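NTF2-like Protein (Anabaena variabilis ATCC 29413, PDB 3DMC) is of unknown function but adopts the cone-like NTF2 fold of SnoaL-like proteins, a scaffold that in relatives often encloses a ligand pocket. Local coordinates at residues Y6-N9 / T10-V13; Q16-E19 / F20-Q23; G28-Q31 / K32-D35; G48-H51 / G52-G56; T84-E87 / T88-V91. All coordinates share one frame; numbering follows the deposited sequence.

From the N terminus, interaction 1 caps the start of helix 9-27, and interaction 2 lies farther along the same helix, where Phe18 faces the sheet and Phe20 turns to helix 31-34. Interaction 3 closes the turn leading into helix 31-34, which packs back on the first helix: Phe20 CB comes within 3.6 Å of Phe33 N. Interaction 4 bends the chain into edge strand 52-55, on the opposite side of the chain's centre from interaction 2. Interaction 5 closes the hairpin of strands 75-85 and 89-100 and returns to interaction 1 through a probable Thr10 OG1 to Glu87 O bond. All five follow in series; none nests or crosses.

Interaction 1 of 5, residues Y6-N9 / T10-V13; sequences YSDN and TLKV
Asp8 turns its carboxylate back over the first turn of helix 9-27 and accepts the Leu11 backbone N-H, with OD1 3.2 Å from Leu11 N. The bond is nearly straight (168°), but the N-H meets OD1 from above the carboxylate plane. With CG anti to its own backbone N (chi1 -163°), the acid group is carried alongside the first amides of the helix. The second oxygen, OD2, rests against the Leu11 side chain, 3.5 Å from CD1, and is also held by Thr4 OG1 and by the backbone N of Met2 of the second subunit. Backbone bonds follow at once: Lys12 N to Asp8 O at 3.1 Å, then Val13 N to Asn9 O at 2.8 Å.

Asn9 lies across Val13 one turn on, its OD1 3.5 Å from Val13 CG2. Its amide nitrogen ND2 is bonded to Gly117 O and also donates a hydrogen bond to a water, at 2.9 Å; the same water donates to Thr10 OG1, likewise at 2.9 Å, bridging the two neighbouring side chains. Thr10 OG1 is further bonded to Glu87 O in the hairpin of strands 75-85 and 89-100. Leu11 packs on Val83, Ser85 and Val90 of that hairpin, while Val13 leans on Val115 of strand 103-116. The negative charge of Asp8 probably also interacts favourably with the helix dipole. A side-chain acceptor one residue ahead of a helix, taking the amide three residues on, is the classic aspartate N-cap, used here to fix the start of the long N-terminal helix.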
loop_
_atom_site.group_PDB
_atom_site.type_symbol
_atom_site.label_atom_id
_atom_site.label_comp_id
_atom_site.label_asym_id
_atom_site.label_seq_id
_atom_site.Cartn_x
_atom_site.Cartn_y
_atom_site.Cartn_z
ATOM N N TYR A 6 15.962 -19.244 -2.551
ATOM C CA TYR A 6 17.109 -18.345 -2.552
ATOM C C TYR A 6 17.264 -17.683 -3.928
ATOM O O TYR A 6 17.940 -16.664 -4.060
ATOM C CB TYR A 6 18.426 -19.022 -2.081
ATOM C CG TYR A 6 18.847 -20.189 -2.926
ATOM C CD1 TYR A 6 19.506 -19.998 -4.129
ATOM C CD2 TYR A 6 18.596 -21.485 -2.515
ATOM C CE1 TYR A 6 19.883 -21.073 -4.928
ATOM C CE2 TYR A 6 18.969 -22.570 -3.292
ATOM C CZ TYR A 6 19.613 -22.363 -4.510
ATOM O OH TYR A 6 19.980 -23.455 -5.293
ATOM N N SER A 7 16.629 -18.254 -4.951
ATOM C CA SER A 7 16.731 -17.745 -6.344
ATOM C C SER A 7 15.767 -16.599 -6.622
ATOM O O SER A 7 15.702 -16.082 -7.722
ATOM C CB SER A 7 16.485 -18.862 -7.365
ATOM O OG SER A 7 15.250 -19.513 -7.166
ATOM N N ASP A 8 15.018 -16.234 -5.593
ATOM C CA ASP A 8 14.067 -15.094 -5.656
ATOM C C ASP A 8 14.813 -13.731 -5.638
ATOM O O ASP A 8 15.025 -13.105 -4.602
ATOM C CB ASP A 8 13.039 -15.241 -4.522
ATOM C CG ASP A 8 11.797 -14.394 -4.725
ATOM O OD1 ASP A 8 11.886 -13.399 -5.465
ATOM O OD2 ASP A 8 10.769 -14.718 -4.075
ATOM N N ASN A 9 15.196 -13.285 -6.824
ATOM C CA ASN A 9 16.042 -12.104 -7.005
ATOM C C ASN A 9 15.224 -10.875 -6.696
ATOM O O ASN A 9 15.728 -9.869 -6.190
ATOM C CB ASN A 9 16.494 -12.005 -8.469
ATOM C CG ASN A 9 17.295 -10.769 -8.774
ATOM O OD1 ASN A 9 18.465 -10.658 -8.379
ATOM N ND2 ASN A 9 16.695 -9.847 -9.554
ATOM N N THR A 10 13.945 -10.976 -6.999
ATOM C CA THR A 10 13.038 -9.848 -6.761
ATOM C C THR A 10 13.032 -9.482 -5.265
ATOM O O THR A 10 13.222 -8.332 -4.889
ATOM C CB THR A 10 11.624 -10.120 -7.357
ATOM O OG1 THR A 10 11.732 -10.150 -8.805
ATOM C CG2 THR A 10 10.617 -9.070 -6.908
ATOM N N LEU A 11 12.827 -10.488 -4.436
ATOM C CA LEU A 11 12.824 -10.302 -2.986
ATOM C C LEU A 11 14.186 -9.841 -2.493
ATOM O O LEU A 11 14.293 -8.910 -1.688
ATOM C CB LEU A 11 12.414 -11.568 -2.238
ATOM C CG LEU A 11 10.966 -11.742 -1.800
ATOM C CD1 LEU A 11 10.850 -13.022 -0.997
ATOM C CD2 LEU A 11 10.512 -10.531 -0.951
ATOM N N LYS A 12 15.243 -10.498 -2.986
ATOM C CA LYS A 12 16.585 -10.179 -2.566
ATOM C C LYS A 12 16.916 -8.711 -2.824
ATOM O O LYS A 12 17.320 -7.960 -1.933
ATOM C CB LYS A 12 17.608 -11.084 -3.258
ATOM C CG LYS A 12 19.009 -10.887 -2.708
ATOM C CD LYS A 12 19.922 -12.042 -3.100
ATOM C CE LYS A 12 21.370 -11.761 -2.725
ATOM N NZ LYS A 12 21.911 -10.643 -3.543
ATOM N N VAL A 13 16.708 -8.308 -4.067
ATOM C CA VAL A 13 17.036 -6.946 -4.502
ATOM C C VAL A 13 16.166 -5.928 -3.758
ATOM O O VAL A 13 16.661 -4.917 -3.270
ATOM C CB VAL A 13 16.915 -6.786 -6.034
ATOM C CG1 VAL A 13 17.009 -5.312 -6.453
ATOM C CG2 VAL A 13 17.986 -7.605 -6.699
HETATM O O HOH W 1 14.028 -10.320 -10.630
#

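Interaction 2 of 5, residues Q16-E19 / F20-Q23; sequences QGFE and FFTQ
Gln16 sets its amide oxygen OE1 over one face of the Phe20 ring, one helical turn on, 3.3 Å from CZ and displaced toward the rim. The amide and ring planes are 28° apart. Gln16 reaches this place because its chain bends at chi2 (60°), which brings OE1 over the ring. Replacing Phe20 by an alanine would probably leave Gln16 OE1 without the ring beneath it and open a gap beside Phe33 and Met36.

Phe18 and Phe21 form an oblique aromatic pair, their planes at 31° and CE1 of Phe18 3.7 Å from CD2 of Phe21. Thr22 crosses Phe18 obliquely, but its hydroxyl turns to the backbone: OG1 donates to Phe18 O at 3.0 Å. Thr22 N donates to the same oxygen at 2.8 Å, so two bonds grip this carbonyl, arriving from opposite faces of its plane.

Both segments belong to helix 9-27, whose Phe18 side chain faces the curved sheet, stacking on Phe92, meeting Phe94 and touching Ile77 and Leu80 of strand 75-85. Phe20 points instead to the neighbouring helix 31-34, where Lys32 and Phe33 pack against it.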
loop_
_atom_site.group_PDB
_atom_site.type_symbol
_atom_site.label_atom_id
_atom_site.label_comp_id
_atom_site.label_asym_id
_atom_site.label_seq_id
_atom_site.Cartn_x
_atom_site.Cartn_y
_atom_site.Cartn_z
ATOM N N GLN A 16 17.298 -5.406 -0.308
ATOM C CA GLN A 16 18.525 -4.605 -0.242
ATOM C C GLN A 16 18.149 -3.149 -0.385
ATOM O O GLN A 16 18.634 -2.298 0.338
ATOM C CB GLN A 16 19.546 -4.989 -1.310
ATOM C CG GLN A 16 20.837 -4.186 -1.193
ATOM C CD GLN A 16 21.532 -4.396 0.157
ATOM O OE1 GLN A 16 21.485 -3.536 1.053
ATOM N NE2 GLN A 16 22.158 -5.552 0.310
ATOM N N GLY A 17 17.272 -2.864 -1.326
ATOM C CA GLY A 17 16.737 -1.501 -1.491
ATOM C C GLY A 17 16.107 -0.964 -0.226
ATOM O O GLY A 17 16.305 0.220 0.132
ATOM N N PHE A 18 15.388 -1.835 0.476
ATOM C CA PHE A 18 14.666 -1.409 1.681
ATOM C C PHE A 18 15.665 -1.099 2.797
ATOM O O PHE A 18 15.495 -0.168 3.562
ATOM C CB PHE A 18 13.611 -2.399 2.152
ATOM C CG PHE A 18 12.564 -1.761 3.003
ATOM C CD1 PHE A 18 11.644 -0.885 2.430
ATOM C CD2 PHE A 18 12.516 -1.988 4.362
ATOM C CE1 PHE A 18 10.680 -0.278 3.201
ATOM C CE2 PHE A 18 11.555 -1.363 5.151
ATOM C CZ PHE A 18 10.630 -0.505 4.551
ATOM N N GLU A 19 16.756 -1.851 2.836
ATOM C CA GLU A 19 17.835 -1.525 3.787
ATOM C C GLU A 19 18.377 -0.129 3.513
ATOM O O GLU A 19 18.542 0.658 4.415
ATOM C CB GLU A 19 18.979 -2.538 3.672
ATOM C CG GLU A 19 18.627 -3.874 4.241
ATOM C CD GLU A 19 18.764 -3.933 5.742
ATOM O OE1 GLU A 19 19.859 -3.636 6.261
ATOM O OE2 GLU A 19 17.765 -4.259 6.418
ATOM N N PHE A 20 18.671 0.176 2.255
ATOM C CA PHE A 20 19.228 1.498 1.908
ATOM C C PHE A 20 18.196 2.619 2.117
ATOM O O PHE A 20 18.547 3.759 2.444
ATOM C CB PHE A 20 19.862 1.564 0.502
ATOM C CG PHE A 20 21.084 0.696 0.379
ATOM C CD1 PHE A 20 21.879 0.490 1.477
ATOM C CD2 PHE A 20 21.417 0.070 -0.809
ATOM C CE1 PHE A 20 23.003 -0.328 1.413
ATOM C CE2 PHE A 20 22.545 -0.752 -0.883
ATOM C CZ PHE A 20 23.331 -0.947 0.241
ATOM N N PHE A 21 16.925 2.255 1.986
ATOM C CA PHE A 21 15.805 3.201 2.187
ATOM C C PHE A 21 15.692 3.510 3.694
ATOM O O PHE A 21 15.588 4.661 4.120
ATOM C CB PHE A 21 14.512 2.577 1.641
ATOM C CG PHE A 21 13.280 3.374 1.888
ATOM C CD1 PHE A 21 12.926 4.461 1.085
ATOM C CD2 PHE A 21 12.395 2.970 2.875
ATOM C CE1 PHE A 21 11.718 5.156 1.313
ATOM C CE2 PHE A 21 11.206 3.651 3.093
ATOM C CZ PHE A 21 10.872 4.719 2.334
ATOM N N THR A 22 15.833 2.462 4.493
ATOM C CA THR A 22 15.821 2.590 5.952
ATOM C C THR A 22 16.941 3.555 6.363
ATOM O O THR A 22 16.746 4.481 7.147
ATOM C CB THR A 22 15.991 1.207 6.641
ATOM O OG1 THR A 22 14.828 0.408 6.381
ATOM C CG2 THR A 22 16.224 1.334 8.169
ATOM N N GLN A 23 18.115 3.300 5.798
ATOM C CA GLN A 23 19.328 4.088 6.113
ATOM C C GLN A 23 19.151 5.570 5.709
ATOM O O GLN A 23 19.524 6.494 6.436
ATOM C CB GLN A 23 20.544 3.480 5.423
ATOM C CG GLN A 23 21.812 4.242 5.658
ATOM C CD GLN A 23 23.024 3.548 5.068
ATOM O OE1 GLN A 23 22.937 2.411 4.608
ATOM N NE2 GLN A 23 24.166 4.228 5.099
#

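Interaction 3 of 5, residues G28-Q31 / K32-D35; sequences GEWQ and KFLD
The start of the short helix 31-34, which in this NTF2-like fold follows the long N-terminal helix, is built round Trp30 and Gln31. Trp30 presents the edge of its six-membered ring toward the face of Phe33 in an offset edge-to-face pair, with planes at 73° and centroids 6.0 Å apart. The two side chains lie side by side and point the same way, and Trp30 CE3 approaches Phe33 CD2 to 4.0 Å. The indole nitrogen NE1 is bonded to Ser68 OG, which helps fix the ring's rotation. Phe64 joins the two rings from helix 57-69, stacking on Trp30 and meeting Phe33 edge-to-face.

The first turn is closed by Leu34 N, which donates to Trp30 O at 2.9 Å and lies nearly along the C=O axis. Leu34 also brings its CG to 3.4 Å from that oxygen, while its side chain touches Ala60 and Lys61 of helix 57-69. Two waters link Glu29 O to the first turn: one donates to it and accepts from Phe33 N; the other donates to it only weakly and accepts from Lys32 N at 2.9 Å.

On the exposed side, Asp35 N bonds to Gln31 O, and the side chains of the same two residues add a second link. The Gln31 chain bends at chi2 (56°), bringing its amide across the Asp35 carboxylate. Gln31 NE2 then donates to Asp35 OD1 at 2.7 Å, with the oxygen in the plane of the amide but the N-H arriving from above that of the carboxylate.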
loop_
_atom_site.group_PDB
_atom_site.type_symbol
_atom_site.label_atom_id
_atom_site.label_comp_id
_atom_site.label_asym_id
_atom_site.label_seq_id
_atom_site.Cartn_x
_atom_site.Cartn_y
_atom_site.Cartn_z
ATOM N N GLY A 28 19.609 10.496 6.357
ATOM C CA GLY A 28 19.492 11.523 5.329
ATOM C C GLY A 28 20.520 11.349 4.227
ATOM O O GLY A 28 20.678 12.177 3.336
ATOM N N GLU A 29 21.235 10.244 4.314
ATOM C CA GLU A 29 22.191 9.857 3.267
ATOM C C GLU A 29 21.560 8.845 2.314
ATOM O O GLU A 29 21.310 7.687 2.671
ATOM C CB GLU A 29 23.449 9.245 3.879
ATOM C CG GLU A 29 24.156 10.172 4.825
ATOM C CD GLU A 29 24.820 11.301 4.088
ATOM O OE1 GLU A 29 25.229 11.086 2.922
ATOM O OE2 GLU A 29 24.929 12.405 4.668
ATOM N N TRP A 30 21.308 9.307 1.110
ATOM C CA TRP A 30 20.521 8.557 0.121
ATOM C C TRP A 30 21.342 7.961 -1.037
ATOM O O TRP A 30 20.784 7.269 -1.894
ATOM C CB TRP A 30 19.407 9.452 -0.431
ATOM C CG TRP A 30 18.345 9.707 0.579
ATOM C CD1 TRP A 30 18.209 10.800 1.379
ATOM C CD2 TRP A 30 17.267 8.830 0.909
ATOM N NE1 TRP A 30 17.118 10.645 2.207
ATOM C CE2 TRP A 30 16.519 9.451 1.924
ATOM C CE3 TRP A 30 16.851 7.586 0.427
ATOM C CZ2 TRP A 30 15.377 8.868 2.458
ATOM C CZ3 TRP A 30 15.725 7.005 0.963
ATOM C CH2 TRP A 30 15.002 7.645 1.967
ATOM N N GLN A 31 22.656 8.200 -1.070
ATOM C CA GLN A 31 23.422 7.758 -2.250
ATOM C C GLN A 31 23.319 6.263 -2.519
ATOM O O GLN A 31 23.240 5.827 -3.667
ATOM C CB GLN A 31 24.891 8.192 -2.199
ATOM C CG GLN A 31 25.517 8.150 -3.582
ATOM C CD GLN A 31 24.746 9.000 -4.586
ATOM O OE1 GLN A 31 24.509 10.189 -4.354
ATOM N NE2 GLN A 31 24.346 8.394 -5.703
ATOM N N LYS A 32 23.284 5.468 -1.461
ATOM C CA LYS A 32 23.339 4.010 -1.607
ATOM C C LYS A 32 22.028 3.542 -2.235
ATOM O O LYS A 32 22.017 2.679 -3.109
ATOM C CB LYS A 32 23.635 3.304 -0.280
ATOM C CG LYS A 32 25.094 3.432 0.120
ATOM C CD LYS A 32 25.517 2.334 1.053
ATOM C CE LYS A 32 26.992 2.473 1.452
ATOM N NZ LYS A 32 27.916 2.277 0.296
ATOM N N PHE A 33 20.926 4.141 -1.779
ATOM C CA PHE A 33 19.602 3.850 -2.359
ATOM C C PHE A 33 19.555 4.286 -3.829
ATOM O O PHE A 33 19.127 3.536 -4.699
ATOM C CB PHE A 33 18.461 4.508 -1.554
ATOM C CG PHE A 33 17.113 4.162 -2.071
ATOM C CD1 PHE A 33 16.642 2.853 -1.963
ATOM C CD2 PHE A 33 16.295 5.124 -2.654
ATOM C CE1 PHE A 33 15.380 2.502 -2.429
ATOM C CE2 PHE A 33 15.044 4.771 -3.128
ATOM C CZ PHE A 33 14.596 3.441 -3.018
ATOM N N LEU A 34 20.015 5.500 -4.099
ATOM C CA LEU A 34 19.978 6.064 -5.450
ATOM C C LEU A 34 20.784 5.219 -6.434
ATOM O O LEU A 34 20.411 5.036 -7.592
ATOM C CB LEU A 34 20.525 7.500 -5.456
ATOM C CG LEU A 34 19.667 8.570 -4.796
ATOM C CD1 LEU A 34 20.442 9.867 -4.649
ATOM C CD2 LEU A 34 18.366 8.801 -5.581
ATOM N N ASP A 35 21.887 4.689 -5.933
ATOM C CA ASP A 35 22.812 3.932 -6.771
ATOM C C ASP A 35 22.139 2.642 -7.259
ATOM O O ASP A 35 22.569 2.006 -8.232
ATOM C CB ASP A 35 24.115 3.618 -6.027
ATOM C CG ASP A 35 25.060 4.812 -5.961
ATOM O OD1 ASP A 35 24.805 5.843 -6.610
ATOM O OD2 ASP A 35 26.082 4.715 -5.240
HETATM O O HOH W 2 20.634 5.223 1.195
HETATM O O HOH W 3 23.883 6.324 1.291
#

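Interaction 4 of 5, residues G48-H51 / G52-G56; sequences GEFH and GLNVG
Between Phe50 and Asn54 the backbone turns sharply, entering strand 52-55 at Gly52, whose phi is positive (87°). A CB at Gly52 would press on His51 O, which suits a glycine at this position. Asn54 points back across the bend, and its ND2 donates to Phe50 O at 3.0 Å. Phe50 O lies close to the plane of the Asn54 amide, whereas ND2 sits above the carbonyl plane of Phe50. On the amide's other branch, OD1 lies at the edge of the Phe50 ring, 3.7 Å from CD1. One water lies between Asn54 OD1 and His51 O, a second between His51 O and Leu53 O.

The His51 imidazole covers the next peptide: its CG is anti to the backbone N (chi1 162°) and beside the carbonyl carbon, which carries the ring over Gly52 N, 3.1 Å from CG. Gly52 CA makes a CH-pi contact over the ring face, 4.0 Å from the centroid. His51 ND1 is bonded to Pro46 O, which steadies the ring, and Trp44 meets it edge-to-face. A leucine in place of His51 would probably leave Pro46 O without this partner and Gly52 without its aromatic cover.

Asn54 is itself positioned by Arg59 NE, bonded to OD1, and by Phe43 O, to which ND2 also donates. Phe50 is held edge-to-face with Phe63 and touches Tyr66. Backbone bonds of Gly52 and Asn54 with Phe45 and Phe43 make the contact typical of a beta hairpin, whose loop turns strand 41-45 back into strand 52-55, outermost within this chain.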
loop_
_atom_site.group_PDB
_atom_site.type_symbol
_atom_site.label_atom_id
_atom_site.label_comp_id
_atom_site.label_asym_id
_atom_site.label_seq_id
_atom_site.Cartn_x
_atom_site.Cartn_y
_atom_site.Cartn_z
ATOM N N GLY A 48 1.384 17.020 -2.799
ATOM C CA GLY A 48 2.296 18.130 -2.671
ATOM C C GLY A 48 3.110 18.302 -3.910
ATOM O O GLY A 48 2.678 17.942 -4.998
ATOM N N GLU A 49 4.288 18.861 -3.705
ATOM C CA GLU A 49 5.181 19.218 -4.818
ATOM C C GLU A 49 5.465 18.032 -5.704
ATOM O O GLU A 49 5.592 18.174 -6.913
ATOM C CB GLU A 49 6.518 19.764 -4.302
ATOM C CG GLU A 49 7.601 19.866 -5.402
ATOM C CD GLU A 49 8.949 20.285 -4.824
ATOM O OE1 GLU A 49 9.055 20.372 -3.573
ATOM O OE2 GLU A 49 9.897 20.525 -5.610
ATOM N N PHE A 50 5.595 16.866 -5.081
ATOM C CA PHE A 50 5.940 15.624 -5.774
ATOM C C PHE A 50 4.727 14.716 -6.045
ATOM O O PHE A 50 4.851 13.532 -6.338
ATOM C CB PHE A 50 7.033 14.874 -5.004
ATOM C CG PHE A 50 8.344 15.619 -4.927
ATOM C CD1 PHE A 50 9.278 15.498 -5.945
ATOM C CD2 PHE A 50 8.634 16.437 -3.858
ATOM C CE1 PHE A 50 10.493 16.182 -5.887
ATOM C CE2 PHE A 50 9.835 17.133 -3.791
ATOM C CZ PHE A 50 10.773 17.005 -4.812
ATOM N N HIS A 51 3.537 15.297 -5.979
ATOM C CA HIS A 51 2.354 14.521 -6.296
ATOM C C HIS A 51 2.475 13.939 -7.688
ATOM O O HIS A 51 2.936 14.589 -8.625
ATOM C CB HIS A 51 1.095 15.388 -6.233
ATOM C CG HIS A 51 -0.060 14.780 -6.957
ATOM N ND1 HIS A 51 -0.940 13.919 -6.336
ATOM C CD2 HIS A 51 -0.455 14.861 -8.247
ATOM C CE1 HIS A 51 -1.841 13.511 -7.215
ATOM N NE2 HIS A 51 -1.566 14.059 -8.384
ATOM N N GLY A 52 2.050 12.694 -7.811
ATOM C CA GLY A 52 1.916 11.981 -9.069
ATOM C C GLY A 52 3.164 11.272 -9.539
ATOM O O GLY A 52 4.002 10.863 -8.740
ATOM N N LEU A 53 3.277 11.157 -10.858
ATOM C CA LEU A 53 4.386 10.451 -11.480
ATOM C C LEU A 53 5.581 11.384 -11.640
ATOM O O LEU A 53 5.470 12.504 -12.163
ATOM C CB LEU A 53 3.982 9.882 -12.849
ATOM C CG LEU A 53 5.106 9.084 -13.516
ATOM C CD1 LEU A 53 5.209 7.698 -12.927
ATOM C CD2 LEU A 53 4.870 9.060 -15.032
ATOM N N ASN A 54 6.716 10.903 -11.155
ATOM C CA ASN A 54 7.986 11.629 -11.221
ATOM C C ASN A 54 8.983 10.783 -11.948
ATOM O O ASN A 54 9.070 9.601 -11.701
ATOM C CB ASN A 54 8.501 11.901 -9.809
ATOM C CG ASN A 54 7.588 12.822 -9.023
ATOM O OD1 ASN A 54 7.780 14.021 -9.012
ATOM N ND2 ASN A 54 6.596 12.251 -8.352
ATOM N N VAL A 55 9.751 11.397 -12.851
ATOM C CA VAL A 55 10.616 10.613 -13.731
ATOM C C VAL A 55 12.076 10.957 -13.531
ATOM O O VAL A 55 12.453 12.121 -13.473
ATOM C CB VAL A 55 10.206 10.842 -15.221
ATOM C CG1 VAL A 55 11.165 10.133 -16.182
ATOM C CG2 VAL A 55 8.767 10.391 -15.443
ATOM N N GLY A 56 12.885 9.915 -13.404
ATOM C CA GLY A 56 14.344 10.050 -13.331
ATOM C C GLY A 56 15.022 10.239 -11.997
ATOM O O GLY A 56 14.412 10.641 -11.002
HETATM O O HOH W 4 3.812 14.340 -11.424
HETATM O O HOH W 5 5.539 15.728 -9.487
#

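Interaction 5 of 5, residues T84-E87 / T88-V91; sequences TSNE and TTVV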
loop_
_atom_site.group_PDB
_atom_site.type_symbol
_atom_site.label_atom_id
_atom_site.label_comp_id
_atom_site.label_asym_id
_atom_site.label_seq_id
_atom_site.Cartn_x
_atom_site.Cartn_y
_atom_site.Cartn_z
ATOM N N THR A 84 5.223 -8.428 0.873
ATOM C CA THR A 84 4.596 -9.288 -0.133
ATOM C C THR A 84 5.260 -9.085 -1.469
ATOM O O THR A 84 5.848 -8.050 -1.717
ATOM C CB THR A 84 3.079 -8.966 -0.261
ATOM O OG1 THR A 84 2.921 -7.579 -0.537
ATOM C CG2 THR A 84 2.270 -9.352 1.028
ATOM N N SER A 85 5.203 -10.110 -2.325
ATOM C CA SER A 85 5.836 -9.989 -3.640
ATOM C C SER A 85 5.149 -10.817 -4.710
ATOM O O SER A 85 4.269 -11.645 -4.459
ATOM C CB SER A 85 7.338 -10.341 -3.575
ATOM O OG SER A 85 7.606 -11.707 -3.311
ATOM N N ASN A 86 5.618 -10.541 -5.900
ATOM C CA ASN A 86 5.311 -11.359 -7.102
ATOM C C ASN A 86 6.591 -11.473 -7.935
ATOM O O ASN A 86 7.688 -11.344 -7.392
ATOM C CB ASN A 86 4.094 -10.833 -7.876
ATOM C CG ASN A 86 4.279 -9.433 -8.461
ATOM O OD1 ASN A 86 5.376 -9.011 -8.754
ATOM N ND2 ASN A 86 3.143 -8.719 -8.690
ATOM N N GLU A 87 6.461 -11.733 -9.236
ATOM C CA GLU A 87 7.664 -11.938 -10.062
ATOM C C GLU A 87 8.558 -10.690 -10.130
ATOM O O GLU A 87 9.761 -10.812 -10.286
ATOM C CB GLU A 87 7.311 -12.375 -11.479
ATOM C CG GLU A 87 6.698 -13.736 -11.566
ATOM C CD GLU A 87 6.578 -14.210 -13.001
ATOM O OE1 GLU A 87 6.726 -13.365 -13.909
ATOM O OE2 GLU A 87 6.342 -15.420 -13.222
ATOM N N THR A 88 7.954 -9.511 -9.987
ATOM C CA THR A 88 8.648 -8.241 -10.203
ATOM C C THR A 88 8.502 -7.136 -9.152
ATOM O O THR A 88 9.311 -6.257 -9.098
ATOM C CB THR A 88 8.306 -7.624 -11.600
ATOM O OG1 THR A 88 6.945 -7.209 -11.623
ATOM C CG2 THR A 88 8.538 -8.651 -12.681
ATOM N N THR A 89 7.518 -7.262 -8.267
ATOM C CA THR A 89 7.120 -6.191 -7.363
ATOM C C THR A 89 7.194 -6.701 -5.936
ATOM O O THR A 89 6.832 -7.848 -5.650
ATOM C CB THR A 89 5.663 -5.732 -7.649
ATOM O OG1 THR A 89 5.527 -5.288 -9.004
ATOM C CG2 THR A 89 5.228 -4.598 -6.744
ATOM N N VAL A 90 7.652 -5.817 -5.057
ATOM C CA VAL A 90 7.648 -6.090 -3.607
ATOM C C VAL A 90 7.035 -4.912 -2.891
ATOM O O VAL A 90 7.324 -3.734 -3.209
ATOM C CB VAL A 90 9.059 -6.325 -3.043
ATOM C CG1 VAL A 90 8.937 -6.797 -1.631
ATOM C CG2 VAL A 90 9.825 -7.374 -3.912
ATOM N N VAL A 91 6.165 -5.221 -1.940
ATOM C CA VAL A 91 5.537 -4.168 -1.119
ATOM C C VAL A 91 5.909 -4.418 0.322
ATOM O O VAL A 91 5.869 -5.552 0.815
ATOM C CB VAL A 91 3.975 -4.167 -1.200
ATOM C CG1 VAL A 91 3.340 -3.056 -0.322
ATOM C CG2 VAL A 91 3.466 -4.032 -2.638
HETATM O O HOH W 6 2.782 -6.165 1.999
HETATM O O HOH W 7 3.677 -6.605 -10.486
HETATM O O HOH W 8 4.788 -9.015 -12.174
#
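Backbone hydrogen bonds zip Thr84 to Val91: each N-H donates to the other's carbonyl oxygen, Thr84 N to Val91 O and Val91 N to Thr84 O, both at 2.9 Å. Ser85 and Val90 form the following non-hydrogen-bonded pair, and Asn86 N to Thr89 O, at 3.0 Å, is the last rung before the turn.

The turn itself is held by a side chain. Asn86 CG stands between the backbone N and the carbonyl carbon (chi1 63°), which folds the amide over the bend. Its OD1 accepts from Thr88 N at 2.9 Å, making an Asx turn, and from Thr89 N at 2.8 Å, the two N-H groups arriving from opposite faces of the amide plane. Such a tight antiparallel reversal is a beta hairpin, here joining strands 75-85 and 89-100, with strand 75-85 outermost within the chain and Ser85 bonded through its backbone to the second subunit.

Water adds a further link, accepting from Asn86 ND2 and donating to Thr89 OG1 at 2.7 Å; Thr89 OG1 is also bonded to Asp114, and ND2 to Val83 O of the second subunit.

Side-chain contacts divide between the sheet's faces. Ser85 CB touches Val90 CG2 at 3.9 Å on the face covered by Leu11. On the other, Thr84 OG1 lies 3.6 Å from Val91 CB and is bonded to Thr84 OG1 of the second subunit.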